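Local atomic coordinates of arsenate reductase (ArsC) (Archaeoglobus fulgidus, PDB entry 1Y1L), a protein that probably reduces arsenate to arsenite in arsenical resistance, and belongs to the low molecular weight phosphotyrosine phosphatase family. Residues A[14-19]-A[112-117]. Numbering follows the deposited sequence.
Sequences VMAEAL and AEIEER
The one flat group that touches the facing segment is the carboxylate of E115, and L19 CD2 comes in obliquely from above its plane, outside OE2 on the side toward CG, 3.9 Å from E115 OE2. The same oxygen forms a salt bridge with R51, which probably offsets the charge of the acid that the methyl meets. With CG anti to the backbone N (chi1 -168°) and the chain extended beyond it, E115 runs across L19 at about a right angle, and its CB approaches L19 CD1.

I114 points at helix 12-21 and divides its contacts between two branches. I114 CG2 sits against A16, 3.5 Å from A16 CB, where the small side chain lets the backbones come close: the CA atoms of A16 and I114 are 5.9 Å apart. I114 CD1 meets M15 CB at 3.8 Å and M15 SD at 4.0 Å; the M15 chain bends at chi3 (145°), turning its end away from I114, and also packs on V44 and L47. L19 CD1 borders I114 CG2 at 4.2 Å.

No hydrogen bond joins the segments; 213 Å² is buried, mainly by apolar side chains. The axes approach to 9.4 Å and cross at -44°. This is helix-helix packing beside a four-stranded parallel sheet of order 2-1-3-4, joining the first and C-terminal helices of the alpha/beta fold of low molecular weight phosphotyrosine phosphatases.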
ATOM      1  N   VAL A  14      -3.418 -14.922 -17.815  1.00 27.41           N
ATOM      2  CA  VAL A  14      -4.242 -15.593 -18.793  1.00 32.41           C
ATOM      3  C   VAL A  14      -4.774 -16.941 -18.328  1.00 28.44           C
ATOM      4  O   VAL A  14      -5.853 -17.340 -18.733  1.00 29.53           O
ATOM      5  CB  VAL A  14      -3.466 -15.801 -20.096  1.00 38.33           C
ATOM      6  CG1 VAL A  14      -4.385 -16.379 -21.156  1.00 43.31           C
ATOM      7  CG2 VAL A  14      -2.832 -14.484 -20.553  1.00 35.81           C
ATOM      8  N   MET A  15      -3.989 -17.676 -17.553  1.00 25.63           N
ATOM      9  CA  MET A  15      -4.438 -18.976 -17.084  1.00 25.46           C
ATOM     10  C   MET A  15      -5.629 -18.828 -16.160  1.00 24.66           C
ATOM     11  O   MET A  15      -6.666 -19.457 -16.379  1.00 28.69           O
ATOM     12  CB  MET A  15      -3.318 -19.738 -16.358  1.00 31.14           C
ATOM     13  CG  MET A  15      -2.199 -20.260 -17.258  1.00 31.69           C
ATOM     14  SD  MET A  15      -0.857 -21.078 -16.342  1.00 43.30           S
ATOM     15  CE  MET A  15      -0.373 -22.369 -17.462  1.00 46.80           C
ATOM     16  N   ALA A  16      -5.470 -18.021 -15.113  1.00 22.15           N
ATOM     17  CA  ALA A  16      -6.534 -17.807 -14.138  1.00 22.97           C
ATOM     18  C   ALA A  16      -7.850 -17.396 -14.802  1.00 23.40           C
ATOM     19  O   ALA A  16      -8.922 -17.884 -14.420  1.00 16.54           O
ATOM     20  CB  ALA A  16      -6.108 -16.784 -13.119  1.00 19.44           C
ATOM     21  N   GLU A  17      -7.758 -16.503 -15.789  1.00 26.09           N
ATOM     22  CA  GLU A  17      -8.931 -16.041 -16.513  1.00 26.31           C
ATOM     23  C   GLU A  17      -9.708 -17.214 -17.097  1.00 28.07           C
ATOM     24  O   GLU A  17     -10.849 -17.463 -16.717  1.00 29.32           O
ATOM     25  CB  GLU A  17      -8.520 -15.074 -17.620  1.00 19.14           C
ATOM     26  CG  GLU A  17      -9.629 -14.712 -18.567  1.00 28.68           C
ATOM     27  CD  GLU A  17      -9.203 -13.686 -19.615  1.00 41.86           C
ATOM     28  OE1 GLU A  17     -10.087 -12.976 -20.156  1.00 48.33           O
ATOM     29  OE2 GLU A  17      -7.985 -13.585 -19.911  1.00 45.32           O
ATOM     30  N   ALA A  18      -9.060 -17.944 -18.003  1.00 32.64           N
ATOM     31  CA  ALA A  18      -9.648 -19.095 -18.687  1.00 39.08           C
ATOM     32  C   ALA A  18     -10.220 -20.150 -17.744  1.00 42.54           C
ATOM     33  O   ALA A  18     -11.280 -20.720 -18.016  1.00 46.93           O
ATOM     34  CB  ALA A  18      -8.627 -19.718 -19.622  1.00 38.14           C
ATOM     35  N   LEU A  19      -9.500 -20.446 -16.670  1.00 39.38           N
ATOM     36  CA  LEU A  19      -9.960 -21.425 -15.699  1.00 36.44           C
ATOM     37  C   LEU A  19     -11.174 -20.922 -14.919  1.00 36.59           C
ATOM     38  O   LEU A  19     -12.090 -21.689 -14.581  1.00 37.78           O
ATOM     39  CB  LEU A  19      -8.829 -21.749 -14.742  1.00 30.04           C
ATOM     40  CG  LEU A  19      -7.744 -22.558 -15.421  1.00 29.32           C
ATOM     41  CD1 LEU A  19      -6.510 -22.493 -14.583  1.00 37.37           C
ATOM     42  CD2 LEU A  19      -8.195 -23.995 -15.592  1.00 32.16           C
ATOM     43  N   ALA A 112      -1.869 -25.714 -12.100  1.00 35.72           N
ATOM     44  CA  ALA A 112      -2.609 -26.387 -11.054  1.00 37.10           C
ATOM     45  C   ALA A 112      -2.879 -25.495  -9.866  1.00 41.08           C
ATOM     46  O   ALA A 112      -3.997 -25.495  -9.357  1.00 42.49           O
ATOM     47  CB  ALA A 112      -1.893 -27.632 -10.612  1.00 36.11           C
ATOM     48  N   GLU A 113      -1.863 -24.771  -9.392  1.00 40.82           N
ATOM     49  CA  GLU A 113      -2.035 -23.880  -8.243  1.00 37.98           C
ATOM     50  C   GLU A 113      -3.080 -22.843  -8.531  1.00 35.70           C
ATOM     51  O   GLU A 113      -3.927 -22.561  -7.698  1.00 34.81           O
ATOM     52  CB  GLU A 113      -0.740 -23.176  -7.889  1.00 45.37           C
ATOM     53  CG  GLU A 113       0.197 -24.015  -7.058  1.00 55.53           C
ATOM     54  CD  GLU A 113       1.197 -23.168  -6.299  1.00 65.70           C
ATOM     55  OE1 GLU A 113       0.758 -22.335  -5.469  1.00 68.99           O
ATOM     56  OE2 GLU A 113       2.417 -23.336  -6.529  1.00 70.40           O
ATOM     57  N   ILE A 114      -2.970 -22.226  -9.695  1.00 31.66           N
ATOM     58  CA  ILE A 114      -3.936 -21.230 -10.114  1.00 28.80           C
ATOM     59  C   ILE A 114      -5.338 -21.844 -10.107  1.00 26.17           C
ATOM     60  O   ILE A 114      -6.301 -21.197  -9.721  1.00 21.48           O
ATOM     61  CB  ILE A 114      -3.608 -20.735 -11.524  1.00 29.69           C
ATOM     62  CG1 ILE A 114      -2.244 -20.046 -11.529  1.00 24.52           C
ATOM     63  CG2 ILE A 114      -4.680 -19.780 -12.010  1.00 24.72           C
ATOM     64  CD1 ILE A 114      -1.889 -19.438 -12.867  1.00 19.67           C
ATOM     65  N   GLU A 115      -5.424 -23.105 -10.528  1.00 29.41           N
ATOM     66  CA  GLU A 115      -6.679 -23.845 -10.596  1.00 32.11           C
ATOM     67  C   GLU A 115      -7.245 -24.119  -9.217  1.00 34.85           C
ATOM     68  O   GLU A 115      -8.444 -24.024  -9.012  1.00 35.81           O
ATOM     69  CB  GLU A 115      -6.480 -25.164 -11.353  1.00 30.32           C
ATOM     70  CG  GLU A 115      -7.783 -25.864 -11.735  1.00 40.18           C
ATOM     71  CD  GLU A 115      -7.581 -27.071 -12.635  1.00 46.28           C
ATOM     72  OE1 GLU A 115      -6.612 -27.822 -12.414  1.00 55.80           O
ATOM     73  OE2 GLU A 115      -8.394 -27.278 -13.560  1.00 43.90           O
ATOM     74  N   GLU A 116      -6.386 -24.531  -8.295  1.00 38.60           N
ATOM     75  CA  GLU A 116      -6.799 -24.810  -6.927  1.00 44.34           C
ATOM     76  C   GLU A 116      -7.318 -23.521  -6.310  1.00 44.82           C
ATOM     77  O   GLU A 116      -8.247 -23.536  -5.502  1.00 48.64           O
ATOM     78  CB  GLU A 116      -5.606 -25.298  -6.108  1.00 50.07           C
ATOM     79  CG  GLU A 116      -5.909 -25.490  -4.628  1.00 63.37           C
ATOM     80  CD  GLU A 116      -4.749 -25.079  -3.724  1.00 78.50           C
ATOM     81  OE1 GLU A 116      -3.806 -25.876  -3.556  1.00 88.79           O
ATOM     82  OE2 GLU A 116      -4.773 -23.955  -3.174  1.00 76.22           O
ATOM     83  N   ARG A 117      -6.675 -22.416  -6.665  1.00 44.44           N
ATOM     84  CA  ARG A 117      -7.046 -21.116  -6.142  1.00 45.80           C
ATOM     85  C   ARG A 117      -8.293 -20.565  -6.805  1.00 46.68           C
ATOM     86  O   ARG A 117      -9.126 -19.966  -6.131  1.00 49.44           O
ATOM     87  CB  ARG A 117      -5.876 -20.127  -6.248  1.00 47.81           C
ATOM     88  CG  ARG A 117      -4.689 -20.527  -5.371  1.00 52.70           C
ATOM     89  CD  ARG A 117      -3.516 -19.567  -5.441  1.00 59.39           C
ATOM     90  NE  ARG A 117      -3.582 -18.523  -4.417  1.00 70.08           N
ATOM     91  CZ  ARG A 117      -2.521 -18.027  -3.778  1.00 71.08           C
ATOM     92  NH1 ARG A 117      -2.685 -17.077  -2.871  1.00 70.18           N
ATOM     93  NH2 ARG A 117      -1.299 -18.483  -4.036  1.00 68.29           N
TER